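Local coordinates for putative branched-chain amino acid transport system substrate-binding protein (Rhodopseudomonas palustris, PDB 4FB4) that probably serves as the periplasmic substrate-binding component of a transport system, with caffeic acid bound in the cleft between its two lobes in this crystal structure, at residues 77-82 against 99-104; 114-119 against 284-289; 191-196 against 218-223. All coordinates share one frame; numbering follows the deposited sequence.

Contact 1. Residues 77-82 against 99-104. With DHC (caffeic acid), chain B.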
# COMPACT_ATOMS: atom_id res chain seq x y z
N SER A 77 -0.44 -3.01 -7.96
CA SER A 77 -0.12 -1.66 -7.41
C SER A 77 -1.30 -0.86 -6.83
O SER A 77 -1.10 -0.01 -6.00
CB SER A 77 0.47 -0.83 -8.54
OG SER A 77 1.69 -1.43 -8.90
N VAL A 78 -2.49 -1.18 -7.25
CA VAL A 78 -3.73 -0.48 -6.85
C VAL A 78 -4.74 -1.55 -6.61
O VAL A 78 -4.53 -2.70 -7.00
CB VAL A 78 -4.19 0.57 -7.91
CG1 VAL A 78 -3.19 1.69 -7.98
CG2 VAL A 78 -4.38 -0.02 -9.33
N THR A 79 -5.83 -1.21 -5.92
CA THR A 79 -6.73 -2.21 -5.37
C THR A 79 -7.52 -3.07 -6.39
O THR A 79 -7.59 -4.28 -6.19
CB THR A 79 -7.70 -1.53 -4.39
OG1 THR A 79 -6.88 -0.95 -3.37
CG2 THR A 79 -8.64 -2.56 -3.80
N PRO A 80 -8.08 -2.49 -7.47
CA PRO A 80 -8.91 -3.40 -8.35
C PRO A 80 -8.16 -4.57 -8.98
O PRO A 80 -8.68 -5.71 -8.94
CB PRO A 80 -9.53 -2.46 -9.41
CG PRO A 80 -9.47 -1.09 -8.73
CD PRO A 80 -8.25 -1.08 -7.86
N PRO A 81 -6.94 -4.34 -9.53
CA PRO A 81 -6.22 -5.50 -10.00
C PRO A 81 -5.72 -6.41 -8.87
O PRO A 81 -5.53 -7.58 -9.09
CB PRO A 81 -5.04 -4.92 -10.81
CG PRO A 81 -4.90 -3.50 -10.35
CD PRO A 81 -6.30 -3.08 -9.96
N THR A 82 -5.52 -5.86 -7.66
CA THR A 82 -5.10 -6.66 -6.54
C THR A 82 -6.18 -7.66 -6.16
O THR A 82 -5.87 -8.82 -5.82
CB THR A 82 -4.64 -5.78 -5.36
OG1 THR A 82 -3.53 -5.00 -5.84
CG2 THR A 82 -4.16 -6.66 -4.18
N LEU A 99 0.35 -5.99 -2.90
CA LEU A 99 1.08 -4.75 -2.81
C LEU A 99 0.19 -3.51 -2.79
O LEU A 99 0.69 -2.37 -2.90
CB LEU A 99 2.15 -4.67 -3.94
CG LEU A 99 3.18 -5.82 -4.00
CD1 LEU A 99 4.20 -5.67 -5.14
CD2 LEU A 99 3.87 -5.98 -2.67
N ALA A 100 -1.13 -3.71 -2.68
CA ALA A 100 -2.11 -2.65 -2.49
C ALA A 100 -3.11 -3.16 -1.44
O ALA A 100 -3.23 -4.37 -1.22
CB ALA A 100 -2.83 -2.30 -3.80
N PRO A 101 -3.77 -2.24 -0.72
CA PRO A 101 -4.73 -2.71 0.23
C PRO A 101 -5.88 -3.39 -0.54
O PRO A 101 -6.15 -3.10 -1.72
CB PRO A 101 -5.22 -1.42 0.94
CG PRO A 101 -4.28 -0.36 0.57
CD PRO A 101 -3.67 -0.75 -0.73
N LEU A 102 -6.50 -4.36 0.07
CA LEU A 102 -7.67 -4.92 -0.53
C LEU A 102 -8.55 -5.44 0.55
O LEU A 102 -8.05 -5.74 1.63
CB LEU A 102 -7.32 -6.04 -1.47
CG LEU A 102 -7.00 -7.40 -0.88
CD1 LEU A 102 -7.29 -8.36 -2.01
CD2 LEU A 102 -5.56 -7.37 -0.41
N PRO A 103 -9.85 -5.55 0.23
CA PRO A 103 -10.83 -6.13 1.12
C PRO A 103 -10.62 -7.62 1.23
O PRO A 103 -10.77 -8.37 0.26
CB PRO A 103 -12.20 -5.80 0.47
CG PRO A 103 -11.90 -5.26 -0.89
CD PRO A 103 -10.42 -5.04 -1.03
N ILE A 104 -10.28 -8.04 2.43
CA ILE A 104 -10.19 -9.47 2.75
C ILE A 104 -11.59 -10.00 3.00
O ILE A 104 -12.33 -9.50 3.85
CB ILE A 104 -9.39 -9.64 4.04
CG1 ILE A 104 -7.93 -9.20 3.81
CG2 ILE A 104 -9.52 -11.08 4.59
CD1 ILE A 104 -7.27 -9.57 2.50
C1 DHC B . -5.52 2.23 -4.77
O1 DHC B . -6.31 1.34 -5.08
C2 DHC B . -4.75 2.22 -3.49
C3 DHC B . -3.45 2.31 -3.61
C1' DHC B . -2.50 2.18 -2.43
C2' DHC B . -1.26 1.60 -2.65
C3' DHC B . -0.36 1.43 -1.63
C4' DHC B . -0.67 1.83 -0.26
C5' DHC B . -1.93 2.39 -0.02
C6' DHC B . -2.81 2.53 -1.12
O4' DHC B . 0.27 1.65 0.71
O3' DHC B . 0.85 0.89 -1.93
O2 DHC B . -5.23 3.14 -5.57
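The loop 99-104 passes beside the start of helix 79-92, with Val78 and Ala100 as the nearest pair at 5.1 Å between their CA atoms. In this periplasmic binding protein, Val78 is the N-cap residue, and the first turn of the helix receives one end of the caffeic acid. Thr79 N donates a nearly straight bond (165°) of 2.7 Å to O1 of its carboxylate, and the helix N-terminus would probably favour the charged form of that group; Arg174 adds a further hydrogen bond to the ligand. Thr79 OG1 turns back beside its own N (chi1 -60°), where it sits 2.8 Å from Pro101 O and also close to the same O1. Thr79 CG2 points at Pro103 CD, 4.1 Å away. One turn on, Thr82 OG1 donates to Val78 O from above the carbonyl plane and also bonds to Ser76 N. Ala100 CB packs against Val78 C and Thr82 OG1, 3.5 Å from each, while the side chains of Thr82 and Leu102 cross at about a right angle, CG2 against CD2. Over one face of the ligand ring, Pro101 CD comes within 3.4 Å of the caffeic acid atom C6'.

Contact 2. Residues 114-119 against 284-289. With DHC (caffeic acid), chain B.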
# COMPACT_ATOMS: atom_id res chain seq x y z
N ALA A 114 -1.46 -9.14 2.89
CA ALA A 114 -1.22 -7.81 2.31
C ALA A 114 -0.12 -7.06 3.03
O ALA A 114 -0.00 -7.13 4.24
CB ALA A 114 -2.51 -6.99 2.28
N MSE A 115 0.72 -6.39 2.26
CA MSE A 115 1.80 -5.61 2.81
C MSE A 115 1.42 -4.19 3.22
O MSE A 115 1.93 -3.72 4.24
CB MSE A 115 3.02 -5.50 1.84
CG MSE A 115 3.62 -6.81 1.43
SE MSE A 115 4.23 -7.89 2.94
CE MSE A 115 5.57 -6.79 3.20
N PRO A 116 0.60 -3.46 2.41
CA PRO A 116 0.25 -2.08 2.84
C PRO A 116 -0.55 -2.08 4.11
O PRO A 116 -1.23 -3.04 4.42
CB PRO A 116 -0.63 -1.55 1.69
CG PRO A 116 -0.15 -2.31 0.48
CD PRO A 116 0.16 -3.72 1.03
N GLN A 117 -0.42 -1.00 4.87
CA GLN A 117 -1.14 -0.86 6.13
C GLN A 117 -2.67 -0.94 5.90
O GLN A 117 -3.19 -0.36 4.96
CB GLN A 117 -0.80 0.47 6.76
CG GLN A 117 0.63 0.56 7.27
CD GLN A 117 1.62 0.99 6.20
OE1 GLN A 117 1.25 1.17 5.04
NE2 GLN A 117 2.90 1.10 6.59
N PRO A 118 -3.38 -1.67 6.77
CA PRO A 118 -4.83 -1.73 6.57
C PRO A 118 -5.45 -0.35 6.81
O PRO A 118 -4.92 0.47 7.60
CB PRO A 118 -5.31 -2.74 7.62
CG PRO A 118 -4.24 -2.82 8.61
CD PRO A 118 -2.94 -2.47 7.93
N ILE A 119 -6.55 -0.08 6.11
CA ILE A 119 -7.22 1.23 6.18
C ILE A 119 -7.54 1.62 7.64
O ILE A 119 -7.27 2.76 8.02
CB ILE A 119 -8.47 1.28 5.26
CG1 ILE A 119 -8.08 1.64 3.80
CG2 ILE A 119 -9.47 2.34 5.72
CD1 ILE A 119 -6.95 0.89 3.20
N ALA A 284 7.87 1.66 -2.97
CA ALA A 284 9.15 0.90 -3.00
C ALA A 284 9.26 -0.03 -1.80
O ALA A 284 9.63 -1.19 -1.92
CB ALA A 284 10.36 1.85 -3.03
N ALA A 285 8.84 0.44 -0.66
CA ALA A 285 8.96 -0.29 0.55
C ALA A 285 8.12 -1.53 0.55
O ALA A 285 8.50 -2.52 1.16
CB ALA A 285 8.65 0.63 1.73
N HIS A 286 6.98 -1.53 -0.13
CA HIS A 286 6.11 -2.71 -0.09
C HIS A 286 6.71 -3.90 -0.78
O HIS A 286 6.60 -5.06 -0.29
CB HIS A 286 4.70 -2.44 -0.65
CG HIS A 286 3.93 -1.41 0.09
ND1 HIS A 286 3.91 -1.34 1.41
CD2 HIS A 286 3.13 -0.39 -0.36
CE1 HIS A 286 3.17 -0.29 1.80
NE2 HIS A 286 2.67 0.27 0.73
N SER A 287 7.26 -3.69 -1.97
CA SER A 287 7.92 -4.80 -2.64
C SER A 287 9.20 -5.27 -1.90
O SER A 287 9.46 -6.47 -1.76
CB SER A 287 8.18 -4.50 -4.14
OG SER A 287 9.05 -3.45 -4.30
N PHE A 288 9.98 -4.32 -1.39
CA PHE A 288 11.14 -4.64 -0.59
C PHE A 288 10.74 -5.50 0.63
O PHE A 288 11.37 -6.53 0.91
CB PHE A 288 11.81 -3.36 -0.16
CG PHE A 288 13.06 -3.53 0.66
CD1 PHE A 288 14.29 -3.69 0.04
CD2 PHE A 288 13.01 -3.50 2.03
CE1 PHE A 288 15.43 -3.83 0.79
CE2 PHE A 288 14.15 -3.62 2.78
CZ PHE A 288 15.37 -3.77 2.14
N ASP A 289 9.67 -5.09 1.31
CA ASP A 289 9.18 -5.78 2.48
C ASP A 289 8.63 -7.16 2.19
O ASP A 289 8.78 -8.05 3.00
CB ASP A 289 8.11 -4.97 3.19
CG ASP A 289 8.70 -3.73 3.89
OD1 ASP A 289 9.96 -3.50 3.88
OD2 ASP A 289 7.90 -2.96 4.47
C1 DHC B . -5.52 2.23 -4.77
O1 DHC B . -6.31 1.34 -5.08
C2 DHC B . -4.75 2.22 -3.49
C3 DHC B . -3.45 2.31 -3.61
C1' DHC B . -2.50 2.18 -2.43
C2' DHC B . -1.26 1.60 -2.65
C3' DHC B . -0.36 1.43 -1.63
C4' DHC B . -0.67 1.83 -0.26
C5' DHC B . -1.93 2.39 -0.02
C6' DHC B . -2.81 2.53 -1.12
O4' DHC B . 0.27 1.65 0.71
O3' DHC B . 0.85 0.89 -1.93
O2 DHC B . -5.23 3.14 -5.57
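Pro116 lays its CG over the face of the His286 imidazole, 3.9 Å from the ring centroid and only 13° off the normal, a CH-pi contact. The ring gets there because CG of His286 stands anti to its carbonyl carbon (chi1 -62°), which swings it off helix 282-302 toward the loop 114-119. At the ring edge, near its plane, NE2 shares a 2.8 Å hydrogen bond with O4' of caffeic acid; either partner could be the donor. The neighbouring CD2 faces the other catechol oxygen, O3', at 3.0 Å. Pro116 CB also reaches O4', at 3.5 Å, so the same proline touches both the imidazole and the phenolic oxygen it binds. Gln117 OE1 approaches the ring edge at CE1, with the amide plane turned 64° from the imidazole; that amide is held by Gln282 and Ser347. Farther along, Met115, present as selenomethionine, runs with CG 3.9 Å from His286 O; the fit of its methyl end beside Asp289, whose carboxylate is engaged by Ser329 and Gln330, is doubtful. With an alanine in place of His286, O4' would probably lose this polar mate and Pro116 the flat surface under its CG, setting the catechol end of the ligand freer to shift. Residues 114-119 lead from strand 112-114 of one lobe into helix 119-132 of the other, so the contact lines the interlobe ligand cleft characteristic of the two-lobed periplasmic binding protein fold.

Contact 3. Residues 191-196 against 218-223. With DHC (caffeic acid), chain B.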
# COMPACT_ATOMS: atom_id res chain seq x y z
N PRO A 191 -17.29 21.80 5.11
CA PRO A 191 -16.85 21.05 6.29
C PRO A 191 -15.57 21.63 6.86
O PRO A 191 -14.82 22.32 6.15
CB PRO A 191 -16.61 19.65 5.73
CG PRO A 191 -16.23 19.91 4.30
CD PRO A 191 -17.16 21.02 3.88
N ASP A 192 -15.33 21.37 8.14
CA ASP A 192 -14.08 21.74 8.81
C ASP A 192 -12.85 21.04 8.17
O ASP A 192 -11.75 21.58 8.20
CB ASP A 192 -14.11 21.37 10.31
CG ASP A 192 -15.38 21.86 11.05
OD1 ASP A 192 -15.93 22.91 10.68
OD2 ASP A 192 -15.84 21.16 12.00
N ALA A 193 -13.04 19.84 7.62
CA ALA A 193 -11.99 19.04 7.06
C ALA A 193 -12.52 18.19 5.93
O ALA A 193 -13.69 17.86 5.91
CB ALA A 193 -11.43 18.12 8.12
N ILE A 194 -11.64 17.81 5.03
CA ILE A 194 -12.01 16.90 3.94
C ILE A 194 -10.99 15.77 3.89
O ILE A 194 -9.77 15.99 4.00
CB ILE A 194 -12.09 17.65 2.58
CG1 ILE A 194 -13.32 18.57 2.56
CG2 ILE A 194 -12.15 16.65 1.41
CD1 ILE A 194 -13.39 19.53 1.39
N LEU A 195 -11.50 14.54 3.75
CA LEU A 195 -10.65 13.42 3.52
C LEU A 195 -10.72 13.02 2.07
O LEU A 195 -11.81 12.87 1.53
CB LEU A 195 -11.09 12.24 4.42
CG LEU A 195 -10.42 10.90 4.23
CD1 LEU A 195 -8.95 10.96 4.62
CD2 LEU A 195 -11.17 9.86 5.06
N VAL A 196 -9.55 12.84 1.46
CA VAL A 196 -9.45 12.50 0.07
C VAL A 196 -9.06 11.02 0.04
O VAL A 196 -8.00 10.64 0.57
CB VAL A 196 -8.36 13.31 -0.65
CG1 VAL A 196 -8.24 12.81 -2.08
CG2 VAL A 196 -8.65 14.81 -0.60
N LEU A 218 -8.98 21.92 6.70
CA LEU A 218 -7.89 20.92 6.65
C LEU A 218 -8.17 19.87 5.62
O LEU A 218 -9.32 19.48 5.46
CB LEU A 218 -7.71 20.26 8.00
CG LEU A 218 -7.14 21.11 9.12
CD1 LEU A 218 -7.17 20.27 10.41
CD2 LEU A 218 -5.73 21.62 8.79
N ILE A 219 -7.12 19.42 4.91
CA ILE A 219 -7.27 18.34 3.97
C ILE A 219 -6.42 17.18 4.45
O ILE A 219 -5.26 17.35 4.84
CB ILE A 219 -6.91 18.73 2.52
CG1 ILE A 219 -7.79 19.90 2.06
CG2 ILE A 219 -7.05 17.51 1.61
CD1 ILE A 219 -7.41 20.48 0.69
N TYR A 220 -7.03 16.00 4.46
CA TYR A 220 -6.38 14.77 4.83
C TYR A 220 -6.24 13.84 3.65
O TYR A 220 -7.16 13.71 2.85
CB TYR A 220 -7.18 14.09 5.93
CG TYR A 220 -7.13 14.83 7.25
CD1 TYR A 220 -7.97 15.91 7.50
CD2 TYR A 220 -6.28 14.42 8.26
CE1 TYR A 220 -7.93 16.57 8.71
CE2 TYR A 220 -6.24 15.08 9.47
CZ TYR A 220 -7.06 16.15 9.71
OH TYR A 220 -6.99 16.79 10.93
N GLN A 221 -5.06 13.25 3.53
CA GLN A 221 -4.77 12.29 2.50
C GLN A 221 -4.37 10.92 3.07
O GLN A 221 -3.78 10.79 4.16
CB GLN A 221 -3.63 12.81 1.63
CG GLN A 221 -3.96 14.06 0.81
CD GLN A 221 -4.59 13.76 -0.55
OE1 GLN A 221 -4.70 12.62 -0.96
NE2 GLN A 221 -4.97 14.82 -1.27
N THR A 222 -4.65 9.89 2.28
CA THR A 222 -4.36 8.51 2.66
C THR A 222 -2.92 8.14 2.28
O THR A 222 -2.17 8.88 1.60
CB THR A 222 -5.30 7.51 1.97
OG1 THR A 222 -4.93 7.38 0.57
CG2 THR A 222 -6.74 7.92 2.12
N HIS A 223 -2.53 6.96 2.73
CA HIS A 223 -1.19 6.43 2.47
C HIS A 223 -0.94 6.10 1.01
O HIS A 223 0.18 5.93 0.59
CB HIS A 223 -0.84 5.30 3.46
CG HIS A 223 -1.78 4.15 3.51
ND1 HIS A 223 -3.13 4.29 3.50
CD2 HIS A 223 -1.53 2.77 3.65
CE1 HIS A 223 -3.70 3.07 3.63
NE2 HIS A 223 -2.70 2.15 3.74
C1 DHC B . -5.52 2.23 -4.77
O1 DHC B . -6.31 1.34 -5.08
C2 DHC B . -4.75 2.22 -3.49
C3 DHC B . -3.45 2.31 -3.61
C1' DHC B . -2.50 2.18 -2.43
C2' DHC B . -1.26 1.60 -2.65
C3' DHC B . -0.36 1.43 -1.63
C4' DHC B . -0.67 1.83 -0.26
C5' DHC B . -1.93 2.39 -0.02
C6' DHC B . -2.81 2.53 -1.12
O4' DHC B . 0.27 1.65 0.71
O3' DHC B . 0.85 0.89 -1.93
O2 DHC B . -5.23 3.14 -5.57
O HOH W 1 -5.64 10.12 -0.45
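Tyr220 N donates to Ile194 O at 2.8 Å and 170°, the straightest of four backbone bonds that join segments 191-196 and 218-223 side by side. Ile194 N to Leu218 O and Val196 N to Tyr220 O, both 2.9 Å, continue the pattern, while Leu218 N to Asp192 O is longer and more bent. Strands 193-196 and 218-221 run parallel, 20° apart in direction, and are the two strands of a beta-alpha-beta unit whose linking helix is 200-212; they lie inside the mixed sheet of the second lobe. Beyond the last of these bonds, a water accepts from Thr222 N at 2.9 Å and lies close to Val196 O and Gln221 OE1, bridging the two segments. On one face of the sheet Ala193 CB touches the edge of the Tyr220 ring at CE1, and the Leu195 side chain crosses that of Tyr220 at about a right angle, Leu195 CD1 3.8 Å from Tyr220 CB; Tyr220 OH is hydrogen-bonded to His129 ND1 of helix 119-132. On the face toward helix 200-212, Val196 CG2 meets Ile219 CG2. Gln221 lies alongside Val196, its chain bent at chi2 (-87°) so that the amide packs on the valine methyls, while its NE2 is held by Gln207 and Ala203 O. Past the strand end the chain reaches the ligand cleft, where caffeic acid C5' sits 3.7 Å above the plane of the His223 ring, over its centre.

Overall arrangement
All three contacts reach the same caffeic acid from different sides. Contacts 1 and 2 adjoin, their centres 11 Å apart, and touch where Leu99 O lies 3.5 Å from Pro116 CG; contact 1 takes the carboxylate and runs along the ring, contact 2 takes the catechol end. Contact 3 belongs to the other lobe, its centre about 22 Å from those of both others. It nevertheless meets contact 2 through a probable hydrogen bond of 2.8 Å from His223 NE2 to Gln117 O. Along the chain it is nested within the loop that contact 2 closes. Ser199 and Gln282 add further hydrogen bonds to the caffeic acid.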